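Local structure of putative oxygenase (Streptomyces viridochromogenes Tue57, 4XAA) at residues Glu13-Asp18 against Ala98-Pro103; Arg41-Phe46 against Trp206-Val211; Phe59-Glu62 against Pro67-Tyr70; Glu90-Leu95 against Ile210-Ala215. The protein probably acts as a non-haem iron and 2-oxoglutarate-dependent oxygenase of the phytanoyl-CoA dioxygenase family, serving oxidative cyclization in orthosomycin biosynthesis. All coordinates share one frame; numbering follows the deposited sequence.

Interaction 1. Residues Glu13-Asp18 against Ala98-Pro103; sequences ERFRRD and AFVDGP
The backbones of 13-18 and 98-103 come closest where the CA atoms of Phe15 and Phe99 lie 7.1 Å apart, close enough for one aromatic pair to join the last turns of the two helices. The rings form an offset edge-to-face stack: Phe99 presents its edge to the face of Phe15, with centroids 5.8 Å apart and planes at 72°. CB of Phe15, directed toward 98-103, meets the edge of the Phe99 ring near its plane, 3.6 Å from CD2 of Phe99. With CG anti to the backbone N (chi1 171°), the Phe15 ring is turned so that its CD2 and CE2 come to the carbonyl O of Phe99, CD2 at 3.4 Å from that oxygen. The same oxygen accepts a hydrogen bond from Arg134. Val100 contributes a looser touch, CG2 at the edge of the Phe15 ring. Both phenylalanines rest on Val189 of strand 186-191, so the helices 8-18 and 90-100 meet on the large sheet of the double-stranded beta-helix fold; the Phe15 side chain is about 12 Å from the nickel ion. Asp101, with positive phi (60°), ends helix 90-100 in a Schellman motif immediately after the contacting residues. On the other helix, Glu13 points away from Phe99, and its OE2 is shared by Arg16 NH2 at 2.7 Å and Arg17 NH2 at 3.0 Å, a salt-bridge network apart from the aromatic pair.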
loop_
_atom_site.group_PDB
_atom_site.type_symbol
_atom_site.label_atom_id
_atom_site.label_comp_id
_atom_site.label_asym_id
_atom_site.label_seq_id
_atom_site.Cartn_x
_atom_site.Cartn_y
_atom_site.Cartn_z
ATOM N N GLU A 13 6.050 2.121 -17.545
ATOM C CA GLU A 13 5.342 3.030 -18.426
ATOM C C GLU A 13 3.937 3.299 -17.905
ATOM O O GLU A 13 3.473 4.433 -17.933
ATOM C CB GLU A 13 5.282 2.472 -19.847
ATOM C CG GLU A 13 4.745 3.473 -20.858
ATOM C CD GLU A 13 5.641 4.697 -20.997
ATOM O OE1 GLU A 13 6.871 4.519 -21.140
ATOM O OE2 GLU A 13 5.119 5.832 -20.964
ATOM N N ARG A 14 3.272 2.263 -17.405
ATOM C CA ARG A 14 1.937 2.444 -16.847
ATOM C C ARG A 14 1.988 3.268 -15.560
ATOM O O ARG A 14 1.068 4.042 -15.272
ATOM C CB ARG A 14 1.260 1.099 -16.577
ATOM C CG ARG A 14 0.811 0.358 -17.828
ATOM C CD ARG A 14 -0.188 -0.760 -17.520
ATOM N NE ARG A 14 0.237 -1.540 -16.364
ATOM C CZ ARG A 14 1.069 -2.575 -16.421
ATOM N NH1 ARG A 14 1.558 -2.965 -17.599
ATOM N NH2 ARG A 14 1.401 -3.219 -15.299
ATOM N N PHE A 15 3.052 3.096 -14.781
ATOM C CA PHE A 15 3.248 3.913 -13.585
ATOM C C PHE A 15 3.328 5.371 -13.990
ATOM O O PHE A 15 2.707 6.227 -13.388
ATOM C CB PHE A 15 4.517 3.508 -12.831
ATOM C CG PHE A 15 4.883 4.447 -11.720
ATOM C CD1 PHE A 15 4.116 4.506 -10.557
ATOM C CD2 PHE A 15 6.003 5.261 -11.818
ATOM C CE1 PHE A 15 4.458 5.378 -9.517
ATOM C CE2 PHE A 15 6.358 6.140 -10.768
ATOM C CZ PHE A 15 5.585 6.196 -9.628
ATOM N N ARG A 16 4.098 5.638 -15.032
ATOM C CA ARG A 16 4.357 6.998 -15.454
ATOM C C ARG A 16 3.084 7.630 -16.010
ATOM O O ARG A 16 2.826 8.815 -15.838
ATOM C CB ARG A 16 5.478 7.012 -16.498
ATOM C CG ARG A 16 6.136 8.356 -16.657
ATOM C CD ARG A 16 7.038 8.388 -17.885
ATOM N NE ARG A 16 6.317 8.100 -19.121
ATOM C CZ ARG A 16 5.342 8.854 -19.627
ATOM N NH1 ARG A 16 4.936 9.954 -19.000
ATOM N NH2 ARG A 16 4.758 8.501 -20.766
ATOM N N ARG A 17 2.280 6.810 -16.668
ATOM C CA ARG A 17 1.104 7.288 -17.376
ATOM C C ARG A 17 -0.144 7.314 -16.504
ATOM O O ARG A 17 -0.810 8.334 -16.427
ATOM C CB ARG A 17 0.848 6.419 -18.607
ATOM C CG ARG A 17 -0.361 6.830 -19.418
ATOM C CD ARG A 17 -0.620 5.847 -20.550
ATOM N NE ARG A 17 0.634 5.359 -21.129
ATOM C CZ ARG A 17 1.415 6.067 -21.945
ATOM N NH1 ARG A 17 1.077 7.309 -22.282
ATOM N NH2 ARG A 17 2.535 5.535 -22.421
ATOM N N ASP A 18 -0.464 6.189 -15.866
ATOM C CA ASP A 18 -1.671 6.092 -15.053
ATOM C C ASP A 18 -1.452 6.418 -13.575
ATOM O O ASP A 18 -2.424 6.627 -12.860
ATOM C CB ASP A 18 -2.272 4.695 -15.154
ATOM C CG ASP A 18 -2.436 4.253 -16.567
ATOM O OD1 ASP A 18 -2.583 5.152 -17.416
ATOM O OD2 ASP A 18 -2.405 3.025 -16.830
ATOM N N ALA A 98 13.911 2.487 -9.890
ATOM C CA ALA A 98 13.633 2.226 -11.298
ATOM C C ALA A 98 12.323 2.895 -11.746
ATOM O O ALA A 98 12.294 3.650 -12.714
ATOM C CB ALA A 98 13.580 0.731 -11.560
ATOM N N PHE A 99 11.241 2.625 -11.033
ATOM C CA PHE A 99 9.938 3.158 -11.421
ATOM C C PHE A 99 9.930 4.671 -11.454
ATOM O O PHE A 99 9.383 5.275 -12.361
ATOM C CB PHE A 99 8.855 2.639 -10.483
ATOM C CG PHE A 99 8.268 1.346 -10.933
ATOM C CD1 PHE A 99 9.021 0.182 -10.884
ATOM C CD2 PHE A 99 6.985 1.297 -11.470
ATOM C CE1 PHE A 99 8.497 -1.018 -11.330
ATOM C CE2 PHE A 99 6.451 0.105 -11.910
ATOM C CZ PHE A 99 7.205 -1.057 -11.837
ATOM N N VAL A 100 10.587 5.277 -10.486
ATOM C CA VAL A 100 10.581 6.728 -10.353
ATOM C C VAL A 100 11.777 7.342 -11.103
ATOM O O VAL A 100 11.897 8.567 -11.218
ATOM C CB VAL A 100 10.546 7.112 -8.838
ATOM C CG1 VAL A 100 11.860 7.691 -8.341
ATOM C CG2 VAL A 100 9.381 8.009 -8.562
ATOM N N ASP A 101 12.631 6.466 -11.637
ATOM C CA ASP A 101 13.788 6.847 -12.449
ATOM C C ASP A 101 14.834 7.755 -11.764
ATOM O O ASP A 101 15.324 8.708 -12.367
ATOM C CB ASP A 101 13.319 7.526 -13.733
ATOM C CG ASP A 101 14.379 7.484 -14.817
ATOM O OD1 ASP A 101 15.332 6.695 -14.668
ATOM O OD2 ASP A 101 14.271 8.232 -15.806
ATOM N N GLY A 102 15.196 7.453 -10.522
ATOM C CA GLY A 102 16.276 8.170 -9.858
ATOM C C GLY A 102 16.452 7.585 -8.481
ATOM O O GLY A 102 15.713 6.689 -8.104
ATOM N N PRO A 103 17.419 8.094 -7.713
ATOM C CA PRO A 103 17.648 7.555 -6.372
ATOM C C PRO A 103 16.508 7.896 -5.406
ATOM O O PRO A 103 15.890 8.951 -5.494
ATOM C CB PRO A 103 18.945 8.232 -5.953
ATOM C CG PRO A 103 18.877 9.559 -6.645
ATOM C CD PRO A 103 18.298 9.236 -8.004
#

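Interaction 2. Residues Arg41-Phe46 against Trp206-Val211; sequences RLITRF and WRRTIV
Ile43 lays its CG2 methyl against the six-membered ring of Trp206, 3.9 Å from CH2 and 4.0 Å from CZ3 of that indole, approaching obliquely. The two side chains run antiparallel alongside one another. The other branch of Ile43 has a different target: CD1 lies 3.8 Å from CD of Arg208, near the plane of the guanidinium and at its edge. One isoleucine thus bridges two residues of the second segment, because CG2 is anti to the backbone N while CG1, carrying CD1, is anti to the carbonyl carbon (chi1 -69°). With the nearest CA atoms, those of Ile43 and Arg208, 9.9 Å apart, side chains alone span the gap. This is helix-on-sheet packing in the double-stranded beta-helix: helix 29-47 lies against strand 207-215, the middle strand of the seven-stranded sheet, and Ile43 also touches Leu113 on the adjoining strand 105-114. Within its own segment, Trp206 places CB over the centre of the Arg208 guanidinium, 3.5 Å above its plane. The charged end of Arg208 is directed past the apolar contact to Asp144, with which NH1 forms a salt bridge; Glu40 is a long, weak ion-pair partner of NH2.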
loop_
_atom_site.group_PDB
_atom_site.type_symbol
_atom_site.label_atom_id
_atom_site.label_comp_id
_atom_site.label_asym_id
_atom_site.label_seq_id
_atom_site.Cartn_x
_atom_site.Cartn_y
_atom_site.Cartn_z
ATOM N N ARG A 41 1.981 -11.903 13.375
ATOM C CA ARG A 41 2.394 -11.790 14.769
ATOM C C ARG A 41 2.119 -10.391 15.331
ATOM O O ARG A 41 1.801 -10.230 16.507
ATOM C CB ARG A 41 3.868 -12.131 14.926
ATOM C CG ARG A 41 4.314 -12.168 16.376
ATOM C CD ARG A 41 5.589 -12.973 16.534
ATOM N NE ARG A 41 6.775 -12.177 16.250
ATOM C CZ ARG A 41 7.436 -12.207 15.101
ATOM N NH1 ARG A 41 7.026 -13.007 14.126
ATOM N NH2 ARG A 41 8.514 -11.442 14.937
ATOM N N LEU A 42 2.232 -9.380 14.482
ATOM C CA LEU A 42 1.931 -8.035 14.901
ATOM C C LEU A 42 0.440 -7.907 15.152
ATOM O O LEU A 42 0.011 -7.277 16.131
ATOM C CB LEU A 42 2.379 -7.027 13.849
ATOM C CG LEU A 42 3.876 -6.767 13.794
ATOM C CD1 LEU A 42 4.173 -5.873 12.617
ATOM C CD2 LEU A 42 4.339 -6.139 15.090
ATOM N N ILE A 43 -0.342 -8.520 14.263
ATOM C CA ILE A 43 -1.781 -8.343 14.274
ATOM C C ILE A 43 -2.407 -9.094 15.432
ATOM O O ILE A 43 -3.280 -8.566 16.106
ATOM C CB ILE A 43 -2.419 -8.794 12.958
ATOM C CG1 ILE A 43 -2.029 -7.852 11.819
ATOM C CG2 ILE A 43 -3.923 -8.784 13.059
ATOM C CD1 ILE A 43 -2.189 -8.484 10.442
ATOM N N THR A 44 -1.955 -10.314 15.681
ATOM C CA THR A 44 -2.549 -11.115 16.745
ATOM C C THR A 44 -2.362 -10.500 18.128
ATOM O O THR A 44 -3.114 -10.819 19.041
ATOM C CB THR A 44 -1.979 -12.545 16.790
ATOM O OG1 THR A 44 -0.623 -12.493 17.227
ATOM C CG2 THR A 44 -2.051 -13.206 15.437
ATOM N N ARG A 45 -1.369 -9.633 18.300
ATOM C CA ARG A 45 -1.183 -8.969 19.595
ATOM C C ARG A 45 -2.344 -8.031 19.868
ATOM O O ARG A 45 -2.840 -7.927 20.987
ATOM C CB ARG A 45 0.131 -8.199 19.644
ATOM C CG ARG A 45 1.338 -9.093 19.738
ATOM C CD ARG A 45 2.614 -8.331 19.430
ATOM N NE ARG A 45 3.777 -9.207 19.475
ATOM C CZ ARG A 45 5.003 -8.847 19.111
ATOM N NH1 ARG A 45 5.238 -7.621 18.660
ATOM N NH2 ARG A 45 5.994 -9.715 19.197
ATOM N N PHE A 46 -2.777 -7.346 18.822
ATOM C CA PHE A 46 -3.932 -6.497 18.931
ATOM C C PHE A 46 -5.191 -7.332 19.111
ATOM O O PHE A 46 -5.953 -7.149 20.065
ATOM C CB PHE A 46 -4.072 -5.617 17.692
ATOM C CG PHE A 46 -5.233 -4.680 17.761
ATOM C CD1 PHE A 46 -6.495 -5.086 17.360
ATOM C CD2 PHE A 46 -5.067 -3.385 18.237
ATOM C CE1 PHE A 46 -7.566 -4.223 17.441
ATOM C CE2 PHE A 46 -6.132 -2.528 18.305
ATOM C CZ PHE A 46 -7.385 -2.949 17.907
ATOM N N TRP A 206 -8.403 -12.060 5.002
ATOM C CA TRP A 206 -7.570 -10.893 5.277
ATOM C C TRP A 206 -7.092 -10.267 3.985
ATOM O O TRP A 206 -6.899 -10.953 2.988
ATOM C CB TRP A 206 -6.351 -11.260 6.129
ATOM C CG TRP A 206 -6.715 -11.750 7.469
ATOM C CD1 TRP A 206 -7.065 -13.023 7.802
ATOM C CD2 TRP A 206 -6.801 -10.977 8.666
ATOM N NE1 TRP A 206 -7.359 -13.092 9.140
ATOM C CE2 TRP A 206 -7.213 -11.846 9.693
ATOM C CE3 TRP A 206 -6.574 -9.632 8.970
ATOM C CZ2 TRP A 206 -7.399 -11.419 11.001
ATOM C CZ3 TRP A 206 -6.756 -9.210 10.273
ATOM C CH2 TRP A 206 -7.160 -10.101 11.273
ATOM N N ARG A 207 -6.923 -8.955 3.992
ATOM C CA ARG A 207 -6.023 -8.351 3.038
ATOM C C ARG A 207 -4.934 -7.640 3.849
ATOM O O ARG A 207 -5.213 -6.698 4.584
ATOM C CB ARG A 207 -6.730 -7.385 2.086
ATOM C CG ARG A 207 -5.752 -6.825 1.041
ATOM C CD ARG A 207 -6.265 -5.608 0.289
ATOM N NE ARG A 207 -5.195 -4.995 -0.502
ATOM C CZ ARG A 207 -4.935 -3.687 -0.537
ATOM N NH1 ARG A 207 -5.676 -2.843 0.171
ATOM N NH2 ARG A 207 -3.939 -3.219 -1.288
ATOM N N ARG A 208 -3.701 -8.124 3.733
ATOM C CA ARG A 208 -2.588 -7.546 4.450
ATOM C C ARG A 208 -1.564 -7.023 3.463
ATOM O O ARG A 208 -1.176 -7.718 2.534
ATOM C CB ARG A 208 -1.940 -8.569 5.375
ATOM C CG ARG A 208 -2.905 -9.368 6.238
ATOM C CD ARG A 208 -2.114 -10.330 7.091
ATOM N NE ARG A 208 -2.861 -11.492 7.563
ATOM C CZ ARG A 208 -3.137 -12.556 6.820
ATOM N NH1 ARG A 208 -2.773 -12.590 5.550
ATOM N NH2 ARG A 208 -3.798 -13.578 7.346
ATOM N N THR A 209 -1.117 -5.794 3.686
ATOM C CA THR A 209 -0.215 -5.119 2.774
ATOM C C THR A 209 0.840 -4.370 3.575
ATOM O O THR A 209 0.529 -3.761 4.592
ATOM C CB THR A 209 -0.997 -4.141 1.858
ATOM O OG1 THR A 209 -1.928 -4.883 1.067
ATOM C CG2 THR A 209 -0.078 -3.380 0.934
ATOM N N ILE A 210 2.088 -4.439 3.134
ATOM C CA ILE A 210 3.134 -3.574 3.668
ATOM C C ILE A 210 3.362 -2.424 2.695
ATOM O O ILE A 210 3.811 -2.642 1.578
ATOM C CB ILE A 210 4.465 -4.347 3.910
ATOM C CG1 ILE A 210 4.294 -5.353 5.044
ATOM C CG2 ILE A 210 5.604 -3.403 4.240
ATOM C CD1 ILE A 210 5.464 -6.277 5.201
ATOM N N VAL A 211 3.028 -1.209 3.115
ATOM C CA VAL A 211 3.252 -0.009 2.307
ATOM C C VAL A 211 4.495 0.754 2.785
ATOM O O VAL A 211 4.598 1.160 3.961
ATOM C CB VAL A 211 2.036 0.956 2.348
ATOM C CG1 VAL A 211 2.207 2.095 1.349
ATOM C CG2 VAL A 211 0.759 0.212 2.075
#

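Interaction 3. Residues Phe59-Glu62 against Pro67-Tyr70; sequences FPVE and PVLY
Phe59 and Val68 face each other as an antiparallel hydrogen-bonded pair, their CA atoms 5.3 Å apart and their side chains on the same face of the sheet. The two bonds differ in geometry: Val68 N reaches Phe59 O at 2.7 Å and nearly straight, whereas Phe59 N meets Val68 O at 3.0 Å with the donor tilted from the carbonyl plane. Shape does the rest. The ring of Phe59 swings over its neighbour because CG sits between the backbone N and carbonyl carbon (chi1 59°), and the branched knob of Val68 presses into one ring face: its CB stands 3.7 Å from the ring centroid, 21° off the normal, a CH-pi contact. CG1 of Val68 reaches past the rim beside CZ and CE2 of the ring, while CG2 of Val68 touches both CE1 of Phe59 and, at 3.7 Å, CG2 of Val61. At the CD2 side of the ring, Tyr70 brings its CD2 obliquely to 3.6 Å from CD2 of Phe59; the two planes differ by 29° and the centroids are 6.0 Å apart, too offset to stack. Pro67 sets its CB 3.5 Å from Phe59 O, beside the shorter bond. This pairing is the hairpin between the edge strand 56-59 and strand 68-72, near the surface. Arg118 packs on Val61 and Val68, and Leu69, turned away from 59-62, lies against Ile43 and Phe46 of helix 29-47.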
loop_
_atom_site.group_PDB
_atom_site.type_symbol
_atom_site.label_atom_id
_atom_site.label_comp_id
_atom_site.label_asym_id
_atom_site.label_seq_id
_atom_site.Cartn_x
_atom_site.Cartn_y
_atom_site.Cartn_z
ATOM N N PHE A 59 -10.795 1.404 14.470
ATOM C CA PHE A 59 -12.062 2.048 14.778
ATOM C C PHE A 59 -12.957 1.126 15.593
ATOM O O PHE A 59 -12.871 -0.096 15.481
ATOM C CB PHE A 59 -12.775 2.516 13.507
ATOM C CG PHE A 59 -13.087 1.421 12.522
ATOM C CD1 PHE A 59 -14.252 0.679 12.634
ATOM C CD2 PHE A 59 -12.246 1.174 11.449
ATOM C CE1 PHE A 59 -14.554 -0.306 11.718
ATOM C CE2 PHE A 59 -12.549 0.194 10.536
ATOM C CZ PHE A 59 -13.705 -0.544 10.669
ATOM N N PRO A 60 -13.814 1.713 16.439
ATOM C CA PRO A 60 -14.696 0.904 17.277
ATOM C C PRO A 60 -16.005 0.558 16.567
ATOM O O PRO A 60 -16.487 1.315 15.721
ATOM C CB PRO A 60 -14.932 1.808 18.473
ATOM C CG PRO A 60 -14.945 3.170 17.870
ATOM C CD PRO A 60 -13.950 3.148 16.734
ATOM N N VAL A 61 -16.547 -0.604 16.909
ATOM C CA VAL A 61 -17.805 -1.080 16.356
ATOM C C VAL A 61 -18.843 -1.127 17.475
ATOM O O VAL A 61 -18.493 -1.308 18.646
ATOM C CB VAL A 61 -17.648 -2.474 15.713
ATOM C CG1 VAL A 61 -18.865 -2.822 14.873
ATOM C CG2 VAL A 61 -16.399 -2.517 14.853
ATOM N N GLU A 62 -20.112 -0.947 17.125
ATOM C CA GLU A 62 -21.172 -0.969 18.124
ATOM C C GLU A 62 -21.278 -2.334 18.806
ATOM O O GLU A 62 -21.333 -3.374 18.148
ATOM C CB GLU A 62 -22.519 -0.584 17.497
ATOM C CG GLU A 62 -22.645 0.896 17.141
ATOM C CD GLU A 62 -23.842 1.571 17.810
ATOM O OE1 GLU A 62 -24.869 0.891 18.024
ATOM O OE2 GLU A 62 -23.755 2.782 18.125
ATOM N N PRO A 67 -12.546 -3.669 18.639
ATOM C CA PRO A 67 -12.338 -2.685 17.562
ATOM C C PRO A 67 -11.692 -3.300 16.306
ATOM O O PRO A 67 -11.086 -4.375 16.360
ATOM C CB PRO A 67 -11.402 -1.645 18.201
ATOM C CG PRO A 67 -11.495 -1.868 19.650
ATOM C CD PRO A 67 -11.797 -3.316 19.855
ATOM N N VAL A 68 -11.828 -2.616 15.177
ATOM C CA VAL A 68 -11.251 -3.110 13.936
ATOM C C VAL A 68 -9.904 -2.456 13.694
ATOM O O VAL A 68 -9.815 -1.243 13.507
ATOM C CB VAL A 68 -12.179 -2.851 12.728
ATOM C CG1 VAL A 68 -11.476 -3.195 11.422
ATOM C CG2 VAL A 68 -13.463 -3.649 12.868
ATOM N N LEU A 69 -8.858 -3.272 13.714
ATOM C CA LEU A 69 -7.513 -2.831 13.369
ATOM C C LEU A 69 -7.428 -2.624 11.860
ATOM O O LEU A 69 -7.865 -3.484 11.103
ATOM C CB LEU A 69 -6.479 -3.860 13.839
ATOM C CG LEU A 69 -4.997 -3.539 13.612
ATOM C CD1 LEU A 69 -4.573 -2.332 14.425
ATOM C CD2 LEU A 69 -4.136 -4.749 13.937
ATOM N N TYR A 70 -6.905 -1.480 11.419
ATOM C CA TYR A 70 -6.732 -1.261 9.989
ATOM C C TYR A 70 -5.338 -0.747 9.631
ATOM O O TYR A 70 -4.983 -0.690 8.461
ATOM C CB TYR A 70 -7.806 -0.311 9.440
ATOM C CG TYR A 70 -7.813 1.085 10.021
ATOM C CD1 TYR A 70 -7.035 2.097 9.468
ATOM C CD2 TYR A 70 -8.623 1.402 11.107
ATOM C CE1 TYR A 70 -7.050 3.381 9.998
ATOM C CE2 TYR A 70 -8.642 2.669 11.638
ATOM C CZ TYR A 70 -7.853 3.660 11.084
ATOM O OH TYR A 70 -7.884 4.937 11.615
#

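Interaction 4. Residues Glu90-Leu95 against Ile210-Ala215; sequences EELAQL and IVIEYA
This is a largely apolar helix-on-sheet contact, buried where helix 90-100 covers strand 207-215 of the large sheet in the double-stranded beta-helix. The short segments pass with their axes 9.5 Å apart at closest approach and their directions at 53°. Strand alternation sorts the side chains: Ile212 and Tyr214 point toward the helix, whereas Glu213 between them forms a salt bridge with Arg128. Tyr214 carries most of the contact. Its CG lies beside the backbone N and anti to the carbonyl carbon (chi1 -62°), which lifts the ring against the helix at Leu92 and Ala93. CE1 of the ring lies 3.7 Å from both CA and CB of Ala93, so it meets backbone and methyl alike; here the backbones also come nearest, with the CA atoms of Ala93 and Tyr214 7.1 Å apart. Pro106 of the adjacent strand 105-114 touches Tyr214 as well. Two residues earlier on the strand the fit is looser, CD1 of Leu92 lying 4.5 Å from CD1 of Ile212. Leu92 crosses the tyrosine near its hydroxyl end, and the closest approach between the segments is that of Leu92 CB to Tyr214 OH, 3.2 Å.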
loop_
_atom_site.group_PDB
_atom_site.type_symbol
_atom_site.label_atom_id
_atom_site.label_comp_id
_atom_site.label_asym_id
_atom_site.label_seq_id
_atom_site.Cartn_x
_atom_site.Cartn_y
_atom_site.Cartn_z
ATOM N N GLU A 90 17.255 -4.823 -0.431
ATOM C CA GLU A 90 17.691 -3.826 -1.388
ATOM C C GLU A 90 16.844 -3.806 -2.661
ATOM O O GLU A 90 16.783 -2.788 -3.351
ATOM C CB GLU A 90 19.153 -4.078 -1.748
ATOM C CG GLU A 90 19.431 -5.527 -2.161
ATOM C CD GLU A 90 19.806 -6.445 -0.982
ATOM O OE1 GLU A 90 19.382 -6.185 0.179
ATOM O OE2 GLU A 90 20.536 -7.431 -1.228
ATOM N N GLU A 91 16.203 -4.926 -2.983
ATOM C CA GLU A 91 15.397 -4.996 -4.190
ATOM C C GLU A 91 14.241 -3.992 -4.157
ATOM O O GLU A 91 13.791 -3.503 -5.202
ATOM C CB GLU A 91 14.853 -6.409 -4.390
ATOM C CG GLU A 91 15.918 -7.478 -4.598
ATOM C CD GLU A 91 16.410 -8.065 -3.287
ATOM O OE1 GLU A 91 16.257 -7.386 -2.241
ATOM O OE2 GLU A 91 16.941 -9.203 -3.305
ATOM N N LEU A 92 13.769 -3.676 -2.958
ATOM C CA LEU A 92 12.598 -2.821 -2.815
ATOM C C LEU A 92 12.905 -1.402 -3.243
ATOM O O LEU A 92 12.204 -0.842 -4.081
ATOM C CB LEU A 92 12.091 -2.848 -1.383
ATOM C CG LEU A 92 11.601 -4.242 -0.996
ATOM C CD1 LEU A 92 11.180 -4.288 0.467
ATOM C CD2 LEU A 92 10.468 -4.672 -1.897
ATOM N N ALA A 93 13.976 -0.835 -2.703
ATOM C CA ALA A 93 14.325 0.540 -3.038
ATOM C C ALA A 93 14.809 0.620 -4.476
ATOM O O ALA A 93 14.595 1.618 -5.153
ATOM C CB ALA A 93 15.368 1.070 -2.089
ATOM N N GLN A 94 15.448 -0.445 -4.948
ATOM C CA GLN A 94 15.862 -0.516 -6.349
ATOM C C GLN A 94 14.656 -0.574 -7.299
ATOM O O GLN A 94 14.653 0.066 -8.346
ATOM C CB GLN A 94 16.794 -1.718 -6.564
ATOM C CG GLN A 94 18.202 -1.506 -5.970
ATOM C CD GLN A 94 19.010 -2.787 -5.828
ATOM O OE1 GLN A 94 18.539 -3.886 -6.149
ATOM N NE2 GLN A 94 20.234 -2.652 -5.330
ATOM N N LEU A 95 13.618 -1.314 -6.932
ATOM C CA LEU A 95 12.380 -1.258 -7.700
ATOM C C LEU A 95 11.805 0.160 -7.759
ATOM O O LEU A 95 11.417 0.640 -8.829
ATOM C CB LEU A 95 11.324 -2.188 -7.111
ATOM C CG LEU A 95 10.036 -2.217 -7.931
ATOM C CD1 LEU A 95 10.263 -3.051 -9.191
ATOM C CD2 LEU A 95 8.873 -2.769 -7.130
ATOM N N ILE A 210 2.088 -4.439 3.134
ATOM C CA ILE A 210 3.134 -3.574 3.668
ATOM C C ILE A 210 3.362 -2.424 2.695
ATOM O O ILE A 210 3.811 -2.642 1.578
ATOM C CB ILE A 210 4.465 -4.347 3.910
ATOM C CG1 ILE A 210 4.294 -5.353 5.044
ATOM C CG2 ILE A 210 5.604 -3.403 4.240
ATOM C CD1 ILE A 210 5.464 -6.277 5.201
ATOM N N VAL A 211 3.028 -1.209 3.115
ATOM C CA VAL A 211 3.252 -0.009 2.307
ATOM C C VAL A 211 4.495 0.754 2.785
ATOM O O VAL A 211 4.598 1.160 3.961
ATOM C CB VAL A 211 2.036 0.956 2.348
ATOM C CG1 VAL A 211 2.207 2.095 1.349
ATOM C CG2 VAL A 211 0.759 0.212 2.075
ATOM N N ILE A 212 5.435 0.943 1.868
ATOM C CA ILE A 212 6.654 1.678 2.148
ATOM C C ILE A 212 6.708 2.855 1.189
ATOM O O ILE A 212 6.484 2.714 -0.008
ATOM C CB ILE A 212 7.925 0.766 2.016
ATOM C CG1 ILE A 212 7.825 -0.442 2.948
ATOM C CG2 ILE A 212 9.204 1.522 2.327
ATOM C CD1 ILE A 212 9.106 -1.279 3.010
ATOM N N GLU A 213 6.967 4.040 1.709
ATOM C CA GLU A 213 7.061 5.186 0.824
ATOM C C GLU A 213 8.514 5.495 0.496
ATOM O O GLU A 213 9.340 5.579 1.395
ATOM C CB GLU A 213 6.389 6.396 1.450
ATOM C CG GLU A 213 6.469 7.640 0.601
ATOM C CD GLU A 213 5.694 8.790 1.209
ATOM O OE1 GLU A 213 4.453 8.669 1.334
ATOM O OE2 GLU A 213 6.323 9.807 1.571
ATOM N N TYR A 214 8.817 5.640 -0.791
ATOM C CA TYR A 214 10.162 5.982 -1.233
ATOM C C TYR A 214 10.156 7.313 -1.939
ATOM O O TYR A 214 9.257 7.591 -2.740
ATOM C CB TYR A 214 10.747 4.915 -2.172
ATOM C CG TYR A 214 10.897 3.557 -1.536
ATOM C CD1 TYR A 214 12.109 3.154 -0.958
ATOM C CD2 TYR A 214 9.826 2.678 -1.504
ATOM C CE1 TYR A 214 12.230 1.901 -0.376
ATOM C CE2 TYR A 214 9.935 1.442 -0.927
ATOM C CZ TYR A 214 11.129 1.056 -0.368
ATOM O OH TYR A 214 11.193 -0.182 0.205
ATOM N N ALA A 215 11.187 8.115 -1.678
ATOM C CA ALA A 215 11.194 9.489 -2.156
ATOM C C ALA A 215 12.520 9.924 -2.734
ATOM O O ALA A 215 13.571 9.568 -2.222
ATOM C CB ALA A 215 10.800 10.436 -1.016
#

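In the fold
Interactions 1, 2 and 4 are buried and rest on van der Waals contact made mainly by side chains, whereas interaction 3 lies at the surface and adds backbone hydrogen bonds between strands. Helix 90-100 serves both interaction 1, at its C-terminal end, and interaction 4, whose centre is about 13 Å from that of interaction 1. Interactions 2 and 4 use successive parts of the chain at strand 207-215: Trp206 and Arg208 under helix 29-47, Ile212 and Tyr214 under helix 90-100. Interactions 2 and 3 touch directly: Phe46 and Ile43 pack on Leu69, linking helix 29-47 to the edge hairpin. The chemistry follows position, with paired aromatic rings between helices in 1, aliphatic-aromatic packing beneath helices in 2 and 4, and strand pairing capped by Phe59 packing on Val68 in 3.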